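Local coordinates for putative laminarinase (Phanerochaete chrysosporium, PDB 2W39), which probably hydrolyses beta-1,3-linked glucans such as laminarin, as a secreted fungal glycoside hydrolase of family 16, at residues His83-Asp88 against Ala102-Glu107; Asp88-Pro93 against Phe201-Gly206; Gly185-Glu190 against Ile196-Phe201. All blocks are in the same frame, centred on the assembly; numbering follows the deposited sequence.

Interaction 1 of 3, residues His83-Asp88 against Ala102-Glu107; sequences HVAVFD and AWETDE. With LGC (D-glucono-1,5-lactone), chain D; BGC (beta-D-glucopyranose), chain B; BGC (beta-D-glucopyranose), chain C.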
# COMPACT_ATOMS: atom_id res chain seq x y z
N HIS A 83 14.07 2.58 9.22
CA HIS A 83 13.57 3.86 8.75
C HIS A 83 12.13 4.03 9.19
O HIS A 83 11.50 3.08 9.69
CB HIS A 83 13.64 3.95 7.21
CG HIS A 83 12.64 3.08 6.49
ND1 HIS A 83 12.72 1.71 6.47
CD2 HIS A 83 11.59 3.41 5.71
CE1 HIS A 83 11.74 1.22 5.72
NE2 HIS A 83 11.03 2.24 5.25
N VAL A 84 11.63 5.26 8.99
CA VAL A 84 10.21 5.54 9.11
C VAL A 84 9.72 6.12 7.79
O VAL A 84 10.37 7.02 7.24
CB VAL A 84 9.91 6.55 10.25
CG1 VAL A 84 8.42 6.80 10.38
CG2 VAL A 84 10.46 6.02 11.57
N ALA A 85 8.59 5.63 7.28
CA ALA A 85 7.97 6.17 6.07
C ALA A 85 6.59 6.69 6.43
O ALA A 85 5.81 5.99 7.09
CB ALA A 85 7.86 5.10 4.97
N VAL A 86 6.29 7.92 6.01
CA VAL A 86 5.02 8.57 6.33
C VAL A 86 4.33 8.96 5.03
O VAL A 86 4.91 9.68 4.21
CB VAL A 86 5.21 9.82 7.21
CG1 VAL A 86 3.85 10.40 7.59
CG2 VAL A 86 6.03 9.47 8.46
N PHE A 87 3.09 8.52 4.87
CA PHE A 87 2.28 8.72 3.67
C PHE A 87 1.09 9.60 4.04
O PHE A 87 0.26 9.20 4.86
CB PHE A 87 1.74 7.37 3.13
CG PHE A 87 2.81 6.36 2.77
CD1 PHE A 87 3.11 6.09 1.44
CD2 PHE A 87 3.49 5.67 3.76
CE1 PHE A 87 4.09 5.15 1.11
CE2 PHE A 87 4.48 4.72 3.43
CZ PHE A 87 4.79 4.47 2.11
N ASP A 88 1.02 10.79 3.44
CA ASP A 88 -0.10 11.72 3.64
C ASP A 88 -0.99 11.55 2.42
O ASP A 88 -0.64 12.00 1.32
CB ASP A 88 0.42 13.15 3.80
CG ASP A 88 -0.68 14.16 4.04
OD1 ASP A 88 -1.86 13.81 3.98
OD2 ASP A 88 -0.33 15.33 4.29
N ALA A 102 0.14 0.31 -0.92
CA ALA A 102 1.37 1.05 -0.61
C ALA A 102 2.15 0.12 0.32
O ALA A 102 1.63 -0.34 1.34
CB ALA A 102 1.07 2.38 0.07
N TRP A 103 3.39 -0.19 -0.05
CA TRP A 103 4.10 -1.30 0.56
C TRP A 103 5.58 -1.16 0.34
O TRP A 103 6.04 -0.27 -0.36
CB TRP A 103 3.52 -2.62 0.04
CG TRP A 103 3.54 -2.84 -1.44
CD1 TRP A 103 2.85 -2.12 -2.40
CD2 TRP A 103 4.13 -3.94 -2.12
NE1 TRP A 103 3.04 -2.69 -3.64
CE2 TRP A 103 3.82 -3.81 -3.49
CE3 TRP A 103 4.90 -5.03 -1.70
CZ2 TRP A 103 4.23 -4.74 -4.44
CZ3 TRP A 103 5.30 -5.96 -2.65
CH2 TRP A 103 4.98 -5.79 -4.00
N GLU A 104 6.32 -2.08 0.95
CA GLU A 104 7.77 -2.16 0.74
C GLU A 104 8.16 -3.61 0.53
O GLU A 104 7.60 -4.52 1.16
CB GLU A 104 8.58 -1.63 1.94
CG GLU A 104 8.26 -0.20 2.29
CD GLU A 104 9.16 0.37 3.37
OE1 GLU A 104 9.93 -0.40 3.98
OE2 GLU A 104 9.10 1.60 3.60
N THR A 105 9.12 -3.82 -0.35
CA THR A 105 9.68 -5.16 -0.54
C THR A 105 11.03 -5.08 -1.23
O THR A 105 11.46 -4.00 -1.66
CB THR A 105 8.70 -6.07 -1.33
OG1 THR A 105 9.09 -7.43 -1.17
CG2 THR A 105 8.69 -5.71 -2.82
N ASP A 106 11.67 -6.24 -1.34
CA ASP A 106 12.80 -6.44 -2.22
C ASP A 106 12.33 -7.45 -3.28
O ASP A 106 12.23 -8.66 -3.01
CB ASP A 106 13.97 -6.95 -1.39
CG ASP A 106 15.23 -7.16 -2.18
OD1 ASP A 106 15.15 -7.24 -3.42
OD2 ASP A 106 16.32 -7.24 -1.56
N GLU A 107 11.98 -6.95 -4.45
CA GLU A 107 11.44 -7.79 -5.51
C GLU A 107 12.47 -8.83 -5.94
O GLU A 107 12.11 -9.95 -6.31
CB GLU A 107 11.01 -6.96 -6.71
CG GLU A 107 9.80 -6.06 -6.47
CD GLU A 107 9.77 -4.94 -7.46
OE1 GLU A 107 10.68 -4.10 -7.42
OE2 GLU A 107 8.85 -4.90 -8.31
C1 LGC D . 1.06 -8.90 -1.28
C2 LGC D . 1.77 -9.78 -2.27
O5 LGC D . 0.93 -7.45 -1.46
O1 LGC D . 0.55 -9.40 -0.29
O2 LGC D . 2.77 -10.57 -1.60
C3 LGC D . 2.37 -8.96 -3.41
O3 LGC D . 2.62 -9.81 -4.55
C4 LGC D . 1.42 -7.82 -3.79
O4 LGC D . 1.81 -7.20 -5.01
C5 LGC D . 1.44 -6.82 -2.64
C6 LGC D . 0.63 -5.54 -2.87
O6 LGC D . -0.73 -5.81 -3.21
C2 BGC B . 1.34 -9.68 -2.16
C3 BGC B . 2.20 -9.00 -3.23
C4 BGC B . 1.42 -7.83 -3.81
C5 BGC B . 1.31 -6.79 -2.70
C6 BGC B . 0.64 -5.52 -3.19
C1 BGC B . 0.54 -8.71 -1.26
O1 BGC B . -0.83 -9.14 -1.22
O2 BGC B . 2.17 -10.51 -1.34
O3 BGC B . 2.57 -9.94 -4.26
O4 BGC B . 2.09 -7.28 -4.95
O5 BGC B . 0.57 -7.31 -1.59
O6 BGC B . -0.78 -5.69 -3.18
C2 BGC C . 3.69 -11.66 -5.49
C3 BGC C . 5.07 -12.29 -5.66
C4 BGC C . 6.13 -11.26 -6.03
C5 BGC C . 6.10 -10.07 -5.06
C6 BGC C . 7.03 -8.93 -5.48
C1 BGC C . 3.77 -10.49 -4.52
O2 BGC C . 2.80 -12.65 -4.97
O3 BGC C . 5.02 -13.30 -6.67
O4 BGC C . 7.43 -11.88 -6.00
O5 BGC C . 4.76 -9.57 -5.00
O6 BGC C . 6.53 -8.25 -6.65
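The imidazole of His83 meets the carboxylate of Glu104 edge-on, ring and carboxylate planes only 12° apart. NE2 of His83 donates to OE2 of Glu104 over a short 2.6 Å, with an N-H...O angle of 163°, and OE2 accepts through its syn lone pair. The ring's other nitrogen, ND1, is taken by the carbonyl of Thr81, which fixes its rotation. Glu104 reaches across because its chain runs extended beyond CG. Further along, CE1 of Phe87 lies 4.2 Å from CB of Ala102, an apolar contact between side chains that point toward each other's strand. The strand axes are 10.1 Å apart and run nearly antiparallel, at 158°: these are facing strands of the two sheets of the GH16 beta sandwich, so the buried histidine-carboxylate pair spans its core. Trp103, next to Glu104, points the other way, into the sugar site. One face of its indole carries the gluconolactone, C6 lying 3.6 Å above the plane; a glucose is modelled in nearly the same place. An alanine here is likely to cost the sugar this aromatic platform and leave Asn250 without the NE1 donor.

Interaction 2 of 3, residues Asp88-Pro93 against Phe201-Gly206; sequences DVRHMP and FPRNAG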
# COMPACT_ATOMS: atom_id res chain seq x y z
N ASP A 88 1.02 10.79 3.44
CA ASP A 88 -0.10 11.72 3.64
C ASP A 88 -0.99 11.55 2.42
O ASP A 88 -0.64 12.00 1.32
CB ASP A 88 0.42 13.15 3.80
CG ASP A 88 -0.68 14.16 4.04
OD1 ASP A 88 -1.86 13.81 3.98
OD2 ASP A 88 -0.33 15.33 4.29
N VAL A 89 -2.11 10.84 2.59
CA VAL A 89 -2.90 10.34 1.47
C VAL A 89 -4.30 10.96 1.52
O VAL A 89 -5.05 10.75 2.46
CB VAL A 89 -3.03 8.81 1.53
CG1 VAL A 89 -3.85 8.32 0.35
CG2 VAL A 89 -1.64 8.14 1.55
N ARG A 90 -4.63 11.73 0.49
CA ARG A 90 -5.95 12.37 0.38
C ARG A 90 -7.02 11.39 -0.11
O ARG A 90 -8.18 11.52 0.26
CB ARG A 90 -5.89 13.59 -0.56
CG ARG A 90 -4.88 14.64 -0.12
CD ARG A 90 -5.06 15.91 -0.95
NE ARG A 90 -4.04 16.93 -0.69
CZ ARG A 90 -2.98 17.16 -1.47
NH1 ARG A 90 -2.74 16.44 -2.55
NH2 ARG A 90 -2.14 18.14 -1.14
N HIS A 91 -6.63 10.46 -0.99
CA HIS A 91 -7.58 9.58 -1.67
C HIS A 91 -6.82 8.32 -2.06
O HIS A 91 -5.66 8.39 -2.46
CB HIS A 91 -8.11 10.28 -2.93
CG HIS A 91 -9.33 9.67 -3.54
ND1 HIS A 91 -9.28 8.64 -4.46
CD2 HIS A 91 -10.64 9.98 -3.39
CE1 HIS A 91 -10.51 8.36 -4.86
NE2 HIS A 91 -11.35 9.15 -4.22
N MET A 92 -7.49 7.17 -1.96
CA MET A 92 -6.94 5.92 -2.49
C MET A 92 -7.92 5.35 -3.51
O MET A 92 -9.11 5.70 -3.52
CB MET A 92 -6.68 4.89 -1.39
CG MET A 92 -7.94 4.26 -0.79
SD MET A 92 -7.61 2.83 0.28
CE MET A 92 -6.79 3.63 1.68
N PRO A 93 -7.44 4.47 -4.40
CA PRO A 93 -8.38 3.97 -5.39
C PRO A 93 -9.57 3.25 -4.79
O PRO A 93 -9.45 2.49 -3.82
CB PRO A 93 -7.53 2.99 -6.21
CG PRO A 93 -6.11 3.55 -6.09
CD PRO A 93 -6.05 4.05 -4.66
N PHE A 201 -3.82 7.27 11.08
CA PHE A 201 -4.60 8.38 11.65
C PHE A 201 -5.51 8.96 10.59
O PHE A 201 -5.04 9.40 9.55
CB PHE A 201 -3.68 9.48 12.20
CG PHE A 201 -2.92 9.04 13.40
CD1 PHE A 201 -1.64 8.53 13.27
CD2 PHE A 201 -3.50 9.07 14.66
CE1 PHE A 201 -0.94 8.07 14.39
CE2 PHE A 201 -2.81 8.62 15.76
CZ PHE A 201 -1.54 8.12 15.63
N PRO A 202 -6.83 8.94 10.84
CA PRO A 202 -7.81 9.61 9.98
C PRO A 202 -7.50 11.09 9.75
O PRO A 202 -6.93 11.75 10.63
CB PRO A 202 -9.11 9.45 10.78
CG PRO A 202 -8.92 8.16 11.53
CD PRO A 202 -7.48 8.22 11.95
N ARG A 203 -7.91 11.60 8.59
CA ARG A 203 -7.70 13.01 8.27
C ARG A 203 -8.20 13.96 9.36
O ARG A 203 -7.58 15.00 9.63
CB ARG A 203 -8.42 13.33 6.97
CG ARG A 203 -8.29 14.78 6.51
CD ARG A 203 -6.85 15.15 6.16
NE ARG A 203 -6.30 14.24 5.16
CZ ARG A 203 -5.02 14.18 4.79
NH1 ARG A 203 -4.10 14.99 5.31
NH2 ARG A 203 -4.66 13.30 3.87
N ASN A 204 -9.34 13.59 9.96
CA ASN A 204 -9.99 14.44 10.95
C ASN A 204 -9.63 14.08 12.38
O ASN A 204 -10.23 14.60 13.33
CB ASN A 204 -11.51 14.42 10.74
CG ASN A 204 -12.12 13.06 11.06
OD1 ASN A 204 -11.48 12.02 10.88
ND2 ASN A 204 -13.36 13.07 11.55
N ALA A 205 -8.61 13.23 12.56
CA ALA A 205 -8.20 12.83 13.90
C ALA A 205 -7.82 14.01 14.77
O ALA A 205 -7.03 14.86 14.35
CB ALA A 205 -7.01 11.88 13.83
N GLY A 206 -8.34 14.05 15.99
CA GLY A 206 -7.95 15.10 16.94
C GLY A 206 -6.59 14.83 17.56
O GLY A 206 -5.95 15.75 18.07
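The chain of Asp88-Pro93 turns a corner at Arg90, while Phe201-Gly206 runs off the end of its own strand into a type I beta turn from Pro202 to Ala205, closed by Ala205 N to Pro202 O at 3.0 Å. Arg90 and His91 together face Asp290 in a classic beta bulge, where the chain turns its corner beside strand 288-297 of the beta sandwich. Between the two segments a single side chain does the work: Arg203, second residue of the turn, points toward the other segment and presents its guanidinium edge to it. Its CG sits opposite the backbone N (chi1 -180°), and bends at chi2 and chi3 fold the chain round until the NH1 and NH2 end arrives at Asp88. Both nitrogens grip one oxygen: OD1 of Asp88 accepts from NH1 at 2.9 Å and from NH2 at 2.8 Å, a salt bridge made end-on. The oxygen lies in the guanidinium plane, but the carboxylate is turned 32° against that plane; NH2 comes nearly in line with the C-O bond, whereas NH1 arrives on the syn side, somewhat out of the carboxylate plane. NE of Arg203 is held by the carbonyl of Gly183, and Trp186 makes a cation-pi contact with the guanidinium, so the group is clasped on several sides. Arg90 forms its own salt bridge, through NH1, with OD1 of Asp290. NH2 of Arg203 has a further, weak bond to the backbone O of Val89, at 2.9 Å and a bent 129°.

Interaction 3 of 3, residues Gly185-Glu190 against Ile196-Phe201; sequences GWYAME and IKVWFF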
# COMPACT_ATOMS: atom_id res chain seq x y z
N GLY A 185 -6.09 10.33 5.13
CA GLY A 185 -5.38 10.36 6.40
C GLY A 185 -3.93 10.03 6.21
O GLY A 185 -3.40 10.12 5.10
N TRP A 186 -3.28 9.67 7.31
CA TRP A 186 -1.85 9.42 7.33
C TRP A 186 -1.58 7.99 7.71
O TRP A 186 -2.18 7.44 8.66
CB TRP A 186 -1.14 10.31 8.34
CG TRP A 186 -1.21 11.78 8.06
CD1 TRP A 186 -0.28 12.51 7.36
CD2 TRP A 186 -2.23 12.69 8.48
NE1 TRP A 186 -0.67 13.83 7.33
CE2 TRP A 186 -1.85 13.97 8.01
CE3 TRP A 186 -3.42 12.55 9.21
CZ2 TRP A 186 -2.62 15.12 8.25
CZ3 TRP A 186 -4.18 13.70 9.47
CH2 TRP A 186 -3.78 14.97 8.98
N TYR A 187 -0.69 7.35 6.97
CA TYR A 187 -0.12 6.05 7.34
C TYR A 187 1.35 6.25 7.61
O TYR A 187 2.06 6.86 6.80
CB TYR A 187 -0.31 5.03 6.22
CG TYR A 187 -1.65 4.33 6.29
CD1 TYR A 187 -2.76 4.79 5.58
CD2 TYR A 187 -1.80 3.20 7.10
CE1 TYR A 187 -3.99 4.11 5.67
CE2 TYR A 187 -3.02 2.55 7.22
CZ TYR A 187 -4.10 3.01 6.50
OH TYR A 187 -5.28 2.34 6.65
N ALA A 188 1.83 5.72 8.73
CA ALA A 188 3.26 5.79 9.07
C ALA A 188 3.72 4.38 9.41
O ALA A 188 3.01 3.62 10.08
CB ALA A 188 3.50 6.73 10.23
N MET A 189 4.93 4.04 8.98
CA MET A 189 5.50 2.72 9.25
C MET A 189 6.90 2.93 9.78
O MET A 189 7.70 3.60 9.12
CB MET A 189 5.48 1.87 7.97
CG MET A 189 5.88 0.41 8.11
SD MET A 189 7.66 0.14 8.39
CE MET A 189 8.34 0.74 6.86
N GLU A 190 7.18 2.39 10.97
CA GLU A 190 8.52 2.36 11.54
C GLU A 190 9.04 0.94 11.48
O GLU A 190 8.40 0.01 11.98
CB GLU A 190 8.51 2.87 12.99
CG GLU A 190 9.89 2.78 13.65
CD GLU A 190 9.92 3.21 15.09
OE1 GLU A 190 8.85 3.34 15.70
OE2 GLU A 190 11.05 3.40 15.62
N ILE A 196 8.35 -4.10 13.38
CA ILE A 196 7.69 -3.20 12.42
C ILE A 196 6.39 -2.74 13.06
O ILE A 196 5.67 -3.54 13.65
CB ILE A 196 7.48 -3.91 11.07
CG1 ILE A 196 8.83 -4.10 10.37
CG2 ILE A 196 6.51 -3.11 10.17
CD1 ILE A 196 8.82 -5.03 9.17
N LYS A 197 6.12 -1.44 12.94
CA LYS A 197 4.87 -0.84 13.42
C LYS A 197 4.24 -0.05 12.29
O LYS A 197 4.94 0.61 11.51
CB LYS A 197 5.13 0.12 14.59
CG LYS A 197 5.50 -0.58 15.89
CD LYS A 197 5.89 0.39 16.98
CE LYS A 197 6.39 -0.37 18.21
NZ LYS A 197 6.83 0.55 19.30
N VAL A 198 2.91 -0.08 12.22
CA VAL A 198 2.16 0.81 11.34
C VAL A 198 1.14 1.56 12.19
O VAL A 198 0.45 0.96 13.02
CB VAL A 198 1.42 0.03 10.21
CG1 VAL A 198 0.62 0.97 9.33
CG2 VAL A 198 2.39 -0.78 9.36
N TRP A 199 1.05 2.87 11.94
CA TRP A 199 -0.02 3.68 12.53
C TRP A 199 -0.89 4.23 11.40
O TRP A 199 -0.37 4.71 10.38
CB TRP A 199 0.55 4.91 13.24
CG TRP A 199 1.36 4.69 14.47
CD1 TRP A 199 0.94 4.85 15.77
CD2 TRP A 199 2.75 4.34 14.54
NE1 TRP A 199 1.98 4.60 16.63
CE2 TRP A 199 3.10 4.29 15.90
CE3 TRP A 199 3.74 4.08 13.57
CZ2 TRP A 199 4.41 4.00 16.33
CZ3 TRP A 199 5.02 3.79 13.99
CH2 TRP A 199 5.35 3.76 15.36
N PHE A 200 -2.21 4.21 11.62
CA PHE A 200 -3.13 4.95 10.80
C PHE A 200 -3.80 6.04 11.61
O PHE A 200 -4.32 5.76 12.68
CB PHE A 200 -4.23 4.05 10.23
CG PHE A 200 -5.30 4.83 9.54
CD1 PHE A 200 -4.97 5.64 8.45
CD2 PHE A 200 -6.61 4.85 10.02
CE1 PHE A 200 -5.93 6.42 7.83
CE2 PHE A 200 -7.57 5.66 9.38
CZ PHE A 200 -7.21 6.41 8.30
N PHE A 201 -3.82 7.27 11.08
CA PHE A 201 -4.60 8.38 11.65
C PHE A 201 -5.51 8.96 10.59
O PHE A 201 -5.04 9.40 9.55
CB PHE A 201 -3.68 9.48 12.20
CG PHE A 201 -2.92 9.04 13.40
CD1 PHE A 201 -1.64 8.53 13.27
CD2 PHE A 201 -3.50 9.07 14.66
CE1 PHE A 201 -0.94 8.07 14.39
CE2 PHE A 201 -2.81 8.62 15.76
CZ PHE A 201 -1.54 8.12 15.63
O HOH W 1 8.14 2.89 18.34
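A beta hairpin joins Gly185-Glu190 to Ile196-Phe201, two neighbouring antiparallel strands of one sheet of the GH16 sandwich, with axes 4.7 Å apart. Three hydrogen-bonded pairs, Trp186 with Phe201, Ala188 with Trp199 and Glu190 with Lys197, alternate with the non-hydrogen-bonded pairs Tyr187 with Phe200 and Met189 with Val198. Each hydrogen-bonded pair makes two N-H to O bonds; Trp199 N to Ala188 O, at 2.8 Å, is the shortest. Gly185 has backbone angles at which a side chain would be jammed against the preceding carbonyl, and a CB would also clash with Phe201 O. On the face that carries Tyr187, Met189, Val198 and Phe200, CD1 of Phe200 lies over one face of the Tyr187 ring, offset toward its rim, 3.3 Å from CE1 of Tyr187. The rings meet obliquely, planes at 31° and centroids 4.7 Å apart. CG of Phe200 lies opposite its backbone N (chi1 172°), which brings the CD1 side of the ring against Tyr187, while CG1 of Val198 meets the tyrosine edge. This face turns toward the other sheet, where Ile118 packs against Tyr187 and Met189; the Tyr187 hydroxyl bonds the carbonyl of Ser174. On the reverse face Glu190 and Trp199 lie side by side, CB of Glu190 in the indole plane, 3.7 Å from CZ3 of Trp199. Tyr3 and Thr221 take the Glu190 carboxylate oxygens, and one water bridges it to the lysine, donating to OE1 of Glu190 and accepting from NZ of Lys197, each at 2.8 Å.

From the N terminus, the strand 83-89 comes first. Interaction 1 closes a short loop of 13 residues, bringing 102-107, whose first four residues belong to the facing sheet, against 83-88, and is complete before interaction 3 begins. Interaction 2 starts on the same strand, sharing Asp88, and spans 107 residues to reach 201-206; its segments alternate with those of interaction 1, so the two cross. Within that long span lies the hairpin of interaction 3, which shares Phe201 with interaction 2. Strand 185-191 lies between the strands 83-89 and 195-202, joined to the first by backbone bonds such as Phe87 N to Tyr187 O. Interaction 1 thus ties sheet to sheet, while interactions 2 and 3 knit three adjacent strands.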